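Local coordinates for protein FMN Adenylyltransferase (Candida glabrata, PDB 3FWK) that catalyses the transfer of an adenylyl group from ATP to FMN, the step that makes FAD, at residues 43-47 with 48-52; 53-56 with 57-60; 123-126 with 127-131; 152-155 with 156-160. All coordinates share one frame; numbering follows the deposited sequence.

Contact 1 of 4, residues 43-47 with 48-52; sequences KSILI and NETFP
S44, I45 and L46 meet N48, T50 and F51 around the last turns of helix 31-50. The helix widens here into pi-type turns before the chain leaves it.

Backbone bonds come first. The carbonyl O of S44 takes two amides: N48 N at 2.9 Å, the usual alpha-helical step, and E49 N at 3.3 Å, one residue further on. The carbonyl O of L46 is also shared. F51 N reaches it at 2.9 Å along a nearly straight line, with an N-H...O angle of 174°. T50 N comes to the same oxygen at 3.3 Å, but from above the carbonyl plane. The straighter bond is therefore the i to i+5 one, as expected of a pi turn.

Two side chains add polar bonds. T50 OG1 donates to the carbonyl O of I45 at 2.9 Å. This hydroxyl lies beside its own backbone N (chi1 -59°), which turns it back to the preceding turn. In the S44 conformer described here, N48 ND2 donates to S44 OG at 2.9 Å. For the second conformer of S44 this bond is doubtful.

The rest is packing. L46 CB and F51 CZ form a loose apolar pair at 4.4 Å. The ring of F51 has the carbonyl of L46 over one face, while Y78 and Y85 of helix 69-86 meet the ring from outside the segment. The side chains of L46 and T50 lie side by side and point the same way. L46 also packs on C81 and P196. I45 CG1 touches the carboxylate of E49, with OE2 at 3.7 Å.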
loop_
_atom_site.group_PDB
_atom_site.type_symbol
_atom_site.label_atom_id
_atom_site.label_comp_id
_atom_site.label_asym_id
_atom_site.label_seq_id
_atom_site.Cartn_x
_atom_site.Cartn_y
_atom_site.Cartn_z
ATOM N N LYS A 43 5.940 7.182 -11.984
ATOM C CA LYS A 43 7.092 6.661 -12.734
ATOM C C LYS A 43 8.120 7.739 -12.989
ATOM O O LYS A 43 9.311 7.504 -12.853
ATOM C CB LYS A 43 6.647 6.095 -14.090
ATOM C CG LYS A 43 5.962 4.761 -14.062
ATOM C CD LYS A 43 5.800 4.303 -15.555
ATOM C CE LYS A 43 5.273 2.922 -15.730
ATOM N NZ LYS A 43 5.727 2.419 -17.088
ATOM N N SER A 44 7.671 8.945 -13.351
ATOM C CA SER A 44 8.635 10.003 -13.587
ATOM C C SER A 44 9.383 10.394 -12.311
ATOM O O SER A 44 10.591 10.623 -12.342
ATOM C CB SER A 44 7.924 11.209 -14.180
ATOM O OG SER A 44 8.860 12.205 -14.481
ATOM N N ILE A 45 8.678 10.468 -11.183
ATOM C CA ILE A 45 9.332 10.795 -9.929
ATOM C C ILE A 45 10.428 9.754 -9.658
ATOM O O ILE A 45 11.546 10.118 -9.278
ATOM C CB ILE A 45 8.294 10.850 -8.782
ATOM C CG1 ILE A 45 7.396 12.096 -8.958
ATOM C CG2 ILE A 45 8.982 10.865 -7.423
ATOM C CD1 ILE A 45 6.114 12.036 -8.135
ATOM N N LEU A 46 10.126 8.459 -9.818
ATOM C CA LEU A 46 11.119 7.447 -9.497
ATOM C C LEU A 46 12.237 7.372 -10.524
ATOM O O LEU A 46 13.431 7.411 -10.185
ATOM C CB LEU A 46 10.437 6.098 -9.303
ATOM C CG LEU A 46 9.614 5.990 -8.021
ATOM C CD1 LEU A 46 8.786 4.722 -7.999
ATOM C CD2 LEU A 46 10.475 6.120 -6.772
ATOM N N ILE A 47 11.869 7.235 -11.804
ATOM C CA ILE A 47 12.870 6.995 -12.834
ATOM C C ILE A 47 13.692 8.250 -13.134
ATOM O O ILE A 47 14.902 8.165 -13.352
ATOM C CB ILE A 47 12.183 6.467 -14.109
ATOM C CG1 ILE A 47 11.569 5.093 -13.817
ATOM C CG2 ILE A 47 13.148 6.430 -15.301
ATOM C CD1 ILE A 47 10.653 4.524 -14.891
ATOM N N ASN A 48 13.050 9.411 -13.157
ATOM C CA ASN A 48 13.736 10.651 -13.515
ATOM C C ASN A 48 14.295 11.398 -12.339
ATOM O O ASN A 48 15.349 11.998 -12.457
ATOM C CB ASN A 48 12.820 11.581 -14.333
ATOM C CG ASN A 48 12.336 10.935 -15.620
ATOM O OD1 ASN A 48 13.079 10.204 -16.258
ATOM N ND2 ASN A 48 11.099 11.208 -15.998
ATOM N N GLU A 49 13.577 11.414 -11.208
ATOM C CA GLU A 49 14.007 12.255 -10.092
ATOM C C GLU A 49 14.705 11.501 -8.972
ATOM O O GLU A 49 15.385 12.110 -8.157
ATOM C CB GLU A 49 12.827 13.025 -9.503
ATOM C CG GLU A 49 12.078 13.932 -10.460
ATOM C CD GLU A 49 11.013 14.733 -9.718
ATOM O OE1 GLU A 49 11.364 15.469 -8.746
ATOM O OE2 GLU A 49 9.833 14.608 -10.070
ATOM N N THR A 50 14.513 10.191 -8.880
ATOM C CA THR A 50 14.955 9.473 -7.679
ATOM C C THR A 50 16.170 8.612 -7.979
ATOM O O THR A 50 17.247 8.869 -7.440
ATOM C CB THR A 50 13.824 8.632 -7.078
ATOM O OG1 THR A 50 12.722 9.498 -6.749
ATOM C CG2 THR A 50 14.289 7.870 -5.822
ATOM N N PHE A 51 16.022 7.625 -8.857
ATOM C CA PHE A 51 17.101 6.656 -9.079
ATOM C C PHE A 51 18.404 7.282 -9.607
ATOM O O PHE A 51 19.463 6.777 -9.272
ATOM C CB PHE A 51 16.618 5.512 -9.975
ATOM C CG PHE A 51 15.490 4.680 -9.377
ATOM C CD1 PHE A 51 15.280 4.588 -7.988
ATOM C CD2 PHE A 51 14.668 3.955 -10.219
ATOM C CE1 PHE A 51 14.239 3.802 -7.471
ATOM C CE2 PHE A 51 13.656 3.173 -9.705
ATOM C CZ PHE A 51 13.446 3.085 -8.344
ATOM N N PRO A 52 18.343 8.363 -10.412
ATOM C CA PRO A 52 19.628 8.970 -10.805
ATOM C C PRO A 52 20.413 9.586 -9.649
ATOM O O PRO A 52 21.624 9.800 -9.781
ATOM C CB PRO A 52 19.206 10.061 -11.798
ATOM C CG PRO A 52 17.889 9.541 -12.376
ATOM C CD PRO A 52 17.211 8.962 -11.145
#

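Contact 2 of 4, residues 53-56 with 57-60; sequences KWSP and LNGE. With BGC (beta-D-glucopyranose), chain C.
The loop between helix 31-50 and strand 61-64 folds back on itself here through an Asx turn, and its first residues line the site of a bound glucose. E60 closes the larger ring. S55 N donates to E60 OE1 at 2.9 Å in a nearly straight bond (174°), meeting the oxygen from above the carboxylate plane. Water 1 gives its protons to that same OE1 and to K53 O, so it bridges the two.

S55 OG accepts from the residues that follow. It is anti to its backbone N (chi1 172°), and in this position it accepts L57 N at 3.0 Å. A weaker bond from N58 N ends on the same oxygen. N58 OD1 lies against S55 CB and accepts E60 N at 2.9 Å, which makes the Asx turn. G59, between them, has a positive phi of 98° that suits glycine.

The sugar is held at the start of the loop. Its O1 donates to K53 O at 2.7 Å, so that carbonyl serves both glucose and water 1. C6 of the sugar approaches W54 CZ2 obliquely at 3.5 Å, and K53 CB sits over one face of the indole. K162 and Y192 complete the pocket. The glucose simply occupies this pocket in the crystal. The loop itself has the form of an Asx turn, with an asparagine side-chain oxygen accepting the amide two residues on.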
loop_
_atom_site.group_PDB
_atom_site.type_symbol
_atom_site.label_atom_id
_atom_site.label_comp_id
_atom_site.label_asym_id
_atom_site.label_seq_id
_atom_site.Cartn_x
_atom_site.Cartn_y
_atom_site.Cartn_z
ATOM N N LYS A 53 19.731 9.880 -8.541
ATOM C CA LYS A 53 20.340 10.531 -7.391
ATOM C C LYS A 53 20.712 9.560 -6.277
ATOM O O LYS A 53 21.733 9.748 -5.632
ATOM C CB LYS A 53 19.408 11.601 -6.825
ATOM C CG LYS A 53 19.119 12.777 -7.768
ATOM C CD LYS A 53 18.150 13.761 -7.126
ATOM C CE LYS A 53 17.805 14.882 -8.097
ATOM N NZ LYS A 53 19.050 15.408 -8.751
ATOM N N TRP A 54 19.846 8.577 -6.003
ATOM C CA TRP A 54 20.070 7.627 -4.921
ATOM C C TRP A 54 19.904 6.248 -5.469
ATOM O O TRP A 54 18.930 5.952 -6.162
ATOM C CB TRP A 54 19.077 7.826 -3.764
ATOM C CG TRP A 54 19.104 9.216 -3.181
ATOM C CD1 TRP A 54 20.004 9.703 -2.269
ATOM C CD2 TRP A 54 18.205 10.299 -3.483
ATOM N NE1 TRP A 54 19.735 11.021 -2.009
ATOM C CE2 TRP A 54 18.631 11.411 -2.717
ATOM C CE3 TRP A 54 17.087 10.431 -4.315
ATOM C CZ2 TRP A 54 17.977 12.653 -2.762
ATOM C CZ3 TRP A 54 16.445 11.677 -4.390
ATOM C CH2 TRP A 54 16.904 12.776 -3.614
ATOM N N SER A 55 20.876 5.401 -5.129
ATOM C CA SER A 55 20.886 4.013 -5.578
ATOM C C SER A 55 19.885 3.096 -4.852
ATOM O O SER A 55 19.889 2.988 -3.618
ATOM C CB SER A 55 22.287 3.424 -5.419
ATOM O OG SER A 55 22.210 2.025 -5.679
ATOM N N PRO A 56 19.009 2.454 -5.609
ATOM C CA PRO A 56 18.136 1.487 -4.971
ATOM C C PRO A 56 18.785 0.127 -4.779
ATOM O O PRO A 56 18.140 -0.774 -4.233
ATOM C CB PRO A 56 16.979 1.379 -5.951
ATOM C CG PRO A 56 17.565 1.632 -7.265
ATOM C CD PRO A 56 18.640 2.676 -7.006
ATOM N N LEU A 57 20.031 -0.039 -5.219
ATOM C CA LEU A 57 20.665 -1.367 -5.156
ATOM C C LEU A 57 21.613 -1.574 -3.986
ATOM O O LEU A 57 21.828 -2.728 -3.565
ATOM C CB LEU A 57 21.439 -1.635 -6.446
ATOM C CG LEU A 57 20.656 -1.442 -7.744
ATOM C CD1 LEU A 57 21.546 -1.672 -8.959
ATOM C CD2 LEU A 57 19.394 -2.320 -7.805
ATOM N N ASN A 58 22.206 -0.487 -3.484
ATOM C CA ASN A 58 23.351 -0.594 -2.583
ATOM C C ASN A 58 23.017 -0.229 -1.136
ATOM O O ASN A 58 23.900 -0.186 -0.259
ATOM C CB ASN A 58 24.527 0.236 -3.122
ATOM C CG ASN A 58 24.292 1.724 -3.019
ATOM O OD1 ASN A 58 23.235 2.181 -2.555
ATOM N ND2 ASN A 58 25.277 2.504 -3.463
ATOM N N GLY A 59 21.739 0.014 -0.886
ATOM C CA GLY A 59 21.284 0.303 0.449
ATOM C C GLY A 59 21.128 1.786 0.682
ATOM O O GLY A 59 20.734 2.176 1.772
ATOM N N GLU A 60 21.355 2.621 -0.344
ATOM C CA GLU A 60 21.014 4.049 -0.173
ATOM C C GLU A 60 19.534 4.303 0.062
ATOM O O GLU A 60 19.190 5.262 0.758
ATOM C CB GLU A 60 21.522 4.927 -1.324
ATOM C CG GLU A 60 23.060 5.022 -1.292
ATOM C CD GLU A 60 23.650 5.778 -2.464
ATOM O OE1 GLU A 60 22.912 6.327 -3.295
ATOM O OE2 GLU A 60 24.910 5.806 -2.563
HETATM C C2 BGC C . 24.191 13.143 -3.995
HETATM C C3 BGC C . 23.850 13.692 -2.613
HETATM C C4 BGC C . 22.665 14.646 -2.709
HETATM C C5 BGC C . 21.491 14.015 -3.465
HETATM C C6 BGC C . 20.396 15.043 -3.745
HETATM C C1 BGC C . 22.954 12.488 -4.570
HETATM O O1 BGC C . 23.266 11.987 -5.861
HETATM O O2 BGC C . 25.239 12.157 -3.948
HETATM O O3 BGC C . 24.991 14.415 -2.113
HETATM O O4 BGC C . 22.200 14.958 -1.400
HETATM O O5 BGC C . 21.939 13.480 -4.721
HETATM O O6 BGC C . 20.906 16.056 -4.624
HETATM O O HOH W 1 23.509 9.082 -3.658
HETATM O O HOH W 2 18.841 0.308 -1.571
#

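Contact 3 of 4, residues 123-126 with 127-131; sequences NFIE and ETSLR
F124 and T128 meet one turn apart on helix 119-131. This helix is the crossover of a beta-alpha-beta unit, between strands 107-111 and 134-138.

The F124 side chain runs anti to its backbone N (chi1 -177°), which lays the ring alongside the following turn. T128 CG2 stands over one face of that ring, 3.6 Å from the centroid and 24° off the normal: a CH-pi contact. The methyl is displaced toward the rim and comes closest to CZ, at 3.3 Å.

T128 OG1 takes the position between the backbone N and the carbonyl carbon (chi1 54°). From there it donates to F124 O at 2.8 Å. The T128 amide reaches the same oxygen, and the two donors approach from opposite faces of the carbonyl plane. T128 OG1 also bonds to Y65 OH, outside the helix. One residue thus grips the carbonyl of F124 twice while its methyl lies on the ring.

S129 repeats the double grip on I125 O, with S129 OG at 2.9 Å and S129 N at 2.9 Å. OG and amide again come from opposite faces. This side chain touches L134 and L136 of the neighbouring strand.

E127 curls back toward N123, and its amide N bonds to N123 O at 2.9 Å. The E127 carboxylate stands almost upright to the F124 ring. Of that carboxylate, OE2 rests against N123 CB at 3.4 Å.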
loop_
_atom_site.group_PDB
_atom_site.type_symbol
_atom_site.label_atom_id
_atom_site.label_comp_id
_atom_site.label_asym_id
_atom_site.label_seq_id
_atom_site.Cartn_x
_atom_site.Cartn_y
_atom_site.Cartn_z
ATOM N N ASN A 123 0.179 -10.499 9.573
ATOM C CA ASN A 123 0.287 -11.677 8.722
ATOM C C ASN A 123 0.590 -11.242 7.280
ATOM O O ASN A 123 1.431 -11.839 6.603
ATOM C CB ASN A 123 -1.004 -12.469 8.715
ATOM C CG ASN A 123 -1.298 -13.200 10.002
ATOM O OD1 ASN A 123 -0.418 -13.378 10.857
ATOM N ND2 ASN A 123 -2.542 -13.661 10.139
ATOM N N PHE A 124 -0.117 -10.216 6.811
ATOM C CA PHE A 124 0.012 -9.793 5.430
ATOM C C PHE A 124 1.395 -9.211 5.142
ATOM O O PHE A 124 1.965 -9.430 4.063
ATOM C CB PHE A 124 -1.067 -8.781 5.122
ATOM C CG PHE A 124 -1.036 -8.343 3.681
ATOM C CD1 PHE A 124 -1.385 -9.244 2.680
ATOM C CD2 PHE A 124 -0.602 -7.076 3.322
ATOM C CE1 PHE A 124 -1.356 -8.879 1.335
ATOM C CE2 PHE A 124 -0.524 -6.708 1.955
ATOM C CZ PHE A 124 -0.908 -7.630 0.983
ATOM N N ILE A 125 1.954 -8.462 6.099
ATOM C CA ILE A 125 3.319 -7.928 5.925
ATOM C C ILE A 125 4.317 -9.078 5.796
ATOM O O ILE A 125 5.208 -9.046 4.950
ATOM C CB ILE A 125 3.668 -6.983 7.074
ATOM C CG1 ILE A 125 2.782 -5.715 6.974
ATOM C CG2 ILE A 125 5.158 -6.664 7.064
ATOM C CD1 ILE A 125 2.790 -4.862 8.245
ATOM N N GLU A 126 4.159 -10.106 6.618
ATOM C CA GLU A 126 5.066 -11.274 6.525
ATOM C C GLU A 126 4.895 -12.005 5.184
ATOM O O GLU A 126 5.886 -12.360 4.528
ATOM C CB GLU A 126 4.760 -12.189 7.705
ATOM C CG GLU A 126 5.188 -11.519 9.003
ATOM C CD GLU A 126 4.503 -12.052 10.268
ATOM O OE1 GLU A 126 3.857 -13.118 10.213
ATOM O OE2 GLU A 126 4.577 -11.361 11.316
ATOM N N GLU A 127 3.643 -12.187 4.770
ATOM C CA GLU A 127 3.352 -12.905 3.517
ATOM C C GLU A 127 3.900 -12.148 2.340
ATOM O O GLU A 127 4.484 -12.740 1.414
ATOM C CB GLU A 127 1.836 -13.065 3.392
ATOM C CG GLU A 127 1.272 -14.052 4.408
ATOM C CD GLU A 127 -0.147 -13.772 4.888
ATOM O OE1 GLU A 127 -0.886 -12.939 4.265
ATOM O OE2 GLU A 127 -0.564 -14.405 5.908
ATOM N N THR A 128 3.746 -10.833 2.337
ATOM C CA THR A 128 4.267 -10.074 1.223
ATOM C C THR A 128 5.778 -9.932 1.234
ATOM O O THR A 128 6.389 -9.865 0.163
ATOM C CB THR A 128 3.547 -8.777 1.075
ATOM O OG1 THR A 128 3.585 -8.091 2.277
ATOM C CG2 THR A 128 2.067 -8.968 0.742
ATOM N N SER A 129 6.384 -9.919 2.414
ATOM C CA SER A 129 7.837 -9.943 2.451
ATOM C C SER A 129 8.379 -11.202 1.781
ATOM O O SER A 129 9.405 -11.157 1.097
ATOM C CB SER A 129 8.300 -9.840 3.918
ATOM O OG SER A 129 7.989 -8.568 4.464
ATOM N N LEU A 130 7.717 -12.331 2.013
ATOM C CA LEU A 130 8.132 -13.541 1.323
ATOM C C LEU A 130 7.789 -13.478 -0.156
ATOM O O LEU A 130 8.613 -13.864 -0.983
ATOM C CB LEU A 130 7.433 -14.716 1.955
ATOM C CG LEU A 130 7.954 -15.147 3.314
ATOM C CD1 LEU A 130 7.090 -16.278 3.844
ATOM C CD2 LEU A 130 9.447 -15.600 3.189
ATOM N N ARG A 131 6.607 -12.982 -0.507
ATOM C CA ARG A 131 6.201 -12.986 -1.906
ATOM C C ARG A 131 7.114 -12.184 -2.792
ATOM O O ARG A 131 7.452 -12.619 -3.896
ATOM C CB ARG A 131 4.806 -12.425 -2.033
ATOM C CG ARG A 131 4.320 -12.447 -3.504
ATOM C CD ARG A 131 2.849 -12.193 -3.610
ATOM N NE ARG A 131 2.369 -12.145 -5.003
ATOM C CZ ARG A 131 2.487 -13.105 -5.977
ATOM N NH1 ARG A 131 3.066 -14.302 -5.789
ATOM N NH2 ARG A 131 2.052 -12.859 -7.199
#

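Contact 4 of 4, residues 152-155 with 156-160; sequences ETFL and QVFPE
Helix 147-157 ends here: Q156 N, V157 N and F158 N bond back to the carbonyls of E152, T153 and F154, and F158 then leaves helical angles. F158 N to F154 O, at 2.9 Å, is the last of these i to i+4 bonds. V157 N also makes a weak bond to the same carbonyl.

F154 and F158 carry the side-chain contact. F154 swings out anti to its backbone N (chi1 169°), and its CE1 approaches F158 CD2 at 3.2 Å. The meeting is oblique, with the planes at 38° and the centroids 5.0 Å apart. V157 CG1 lies over one face of the F158 ring. Y137 meets the F154 ring edge-to-face from the neighbouring strand 134-138.

The side chains of E152 and Q156 cross at about a right angle, with OE2 of E152 and NE2 of Q156 3.9 Å apart. L155 CD1 reaches F158 O at 3.7 Å, and L155 also packs on P189 and F191.

P159 brings a ring nitrogen without a hydrogen near L155 O, so the i to i+4 pattern cannot go on. A proline just past the last turn is a common way for a helix to end.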
loop_
_atom_site.group_PDB
_atom_site.type_symbol
_atom_site.label_atom_id
_atom_site.label_comp_id
_atom_site.label_asym_id
_atom_site.label_seq_id
_atom_site.Cartn_x
_atom_site.Cartn_y
_atom_site.Cartn_z
ATOM N N GLU A 152 15.187 6.530 14.146
ATOM C CA GLU A 152 16.565 6.792 14.603
ATOM C C GLU A 152 17.294 5.488 14.870
ATOM O O GLU A 152 18.460 5.320 14.482
ATOM C CB GLU A 152 16.548 7.674 15.848
ATOM C CG GLU A 152 17.933 7.908 16.425
ATOM C CD GLU A 152 18.898 8.503 15.409
ATOM O OE1 GLU A 152 18.499 9.457 14.684
ATOM O OE2 GLU A 152 20.055 7.999 15.339
ATOM N N THR A 153 16.610 4.543 15.510
ATOM C CA THR A 153 17.198 3.233 15.744
ATOM C C THR A 153 17.486 2.495 14.446
ATOM O O THR A 153 18.558 1.898 14.274
ATOM C CB THR A 153 16.302 2.405 16.678
ATOM O OG1 THR A 153 16.219 3.096 17.924
ATOM C CG2 THR A 153 16.841 0.982 16.840
ATOM N N PHE A 154 16.554 2.570 13.504
ATOM C CA PHE A 154 16.755 2.008 12.182
ATOM C C PHE A 154 18.006 2.558 11.504
ATOM O O PHE A 154 18.807 1.805 10.952
ATOM C CB PHE A 154 15.509 2.282 11.336
ATOM C CG PHE A 154 15.708 1.983 9.907
ATOM C CD1 PHE A 154 15.637 0.699 9.449
ATOM C CD2 PHE A 154 16.014 3.008 9.014
ATOM C CE1 PHE A 154 15.841 0.401 8.081
ATOM C CE2 PHE A 154 16.240 2.740 7.668
ATOM C CZ PHE A 154 16.126 1.472 7.194
ATOM N N LEU A 155 18.209 3.859 11.574
ATOM C CA LEU A 155 19.389 4.444 10.929
ATOM C C LEU A 155 20.709 4.015 11.612
ATOM O O LEU A 155 21.730 3.848 10.920
ATOM C CB LEU A 155 19.242 5.969 10.821
ATOM C CG LEU A 155 18.964 6.611 9.448
ATOM C CD1 LEU A 155 20.190 6.516 8.522
ATOM C CD2 LEU A 155 17.695 6.053 8.780
ATOM N N GLN A 156 20.677 3.727 12.919
ATOM C CA GLN A 156 21.869 3.155 13.602
ATOM C C GLN A 156 22.205 1.768 13.052
ATOM O O GLN A 156 23.377 1.402 12.956
ATOM C CB GLN A 156 21.634 3.050 15.113
ATOM C CG GLN A 156 21.549 4.381 15.838
ATOM C CD GLN A 156 21.050 4.253 17.303
ATOM O OE1 GLN A 156 20.595 3.183 17.739
ATOM N NE2 GLN A 156 21.119 5.359 18.050
ATOM N N VAL A 157 21.190 0.983 12.702
ATOM C CA VAL A 157 21.399 -0.333 12.123
ATOM C C VAL A 157 21.844 -0.211 10.681
ATOM O O VAL A 157 22.711 -0.959 10.235
ATOM C CB VAL A 157 20.134 -1.213 12.274
ATOM C CG1 VAL A 157 20.330 -2.609 11.681
ATOM C CG2 VAL A 157 19.747 -1.308 13.771
ATOM N N PHE A 158 21.293 0.764 9.944
ATOM C CA PHE A 158 21.569 0.908 8.512
ATOM C C PHE A 158 22.084 2.307 8.206
ATOM O O PHE A 158 21.385 3.123 7.569
ATOM C CB PHE A 158 20.314 0.620 7.684
ATOM C CG PHE A 158 19.752 -0.773 7.901
ATOM C CD1 PHE A 158 20.248 -1.846 7.182
ATOM C CD2 PHE A 158 18.688 -0.983 8.771
ATOM C CE1 PHE A 158 19.706 -3.124 7.350
ATOM C CE2 PHE A 158 18.153 -2.259 8.948
ATOM C CZ PHE A 158 18.647 -3.307 8.228
ATOM N N PRO A 159 23.300 2.630 8.648
ATOM C CA PRO A 159 23.787 3.996 8.518
ATOM C C PRO A 159 24.083 4.453 7.089
ATOM O O PRO A 159 24.296 5.646 6.896
ATOM C CB PRO A 159 25.064 3.985 9.383
ATOM C CG PRO A 159 25.525 2.578 9.353
ATOM C CD PRO A 159 24.273 1.751 9.354
ATOM N N GLU A 160 24.085 3.549 6.123
ATOM C CA GLU A 160 24.290 3.899 4.724
ATOM C C GLU A 160 23.024 4.523 4.093
ATOM O O GLU A 160 23.049 4.967 2.929
ATOM C CB GLU A 160 24.662 2.636 3.926
ATOM C CG GLU A 160 23.555 1.569 3.754
ATOM C CD GLU A 160 23.441 0.527 4.901
ATOM O OE1 GLU A 160 23.799 0.811 6.075
ATOM O OE2 GLU A 160 22.936 -0.590 4.614
#

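Contacts 1 and 2 follow each other along the chain and touch. F51 CD1 of contact 1 lies 3.8 Å from P56 CG of contact 2, so the end of helix 31-50 packs on the loop that follows it. Contact 2 supplies K53 and W54 of the glucose pocket, and the side chain of P52 in contact 1 is about 7 Å from the sugar. Contact 4 meets contact 2 from another part of the chain, with G59 O 3.5 Å from E160 CG. Its L155 side chain is about 13 Å from the glucose. Contact 3 stands apart, its nearest atoms about 12 Å from contact 4 and about 15 Å from contact 2.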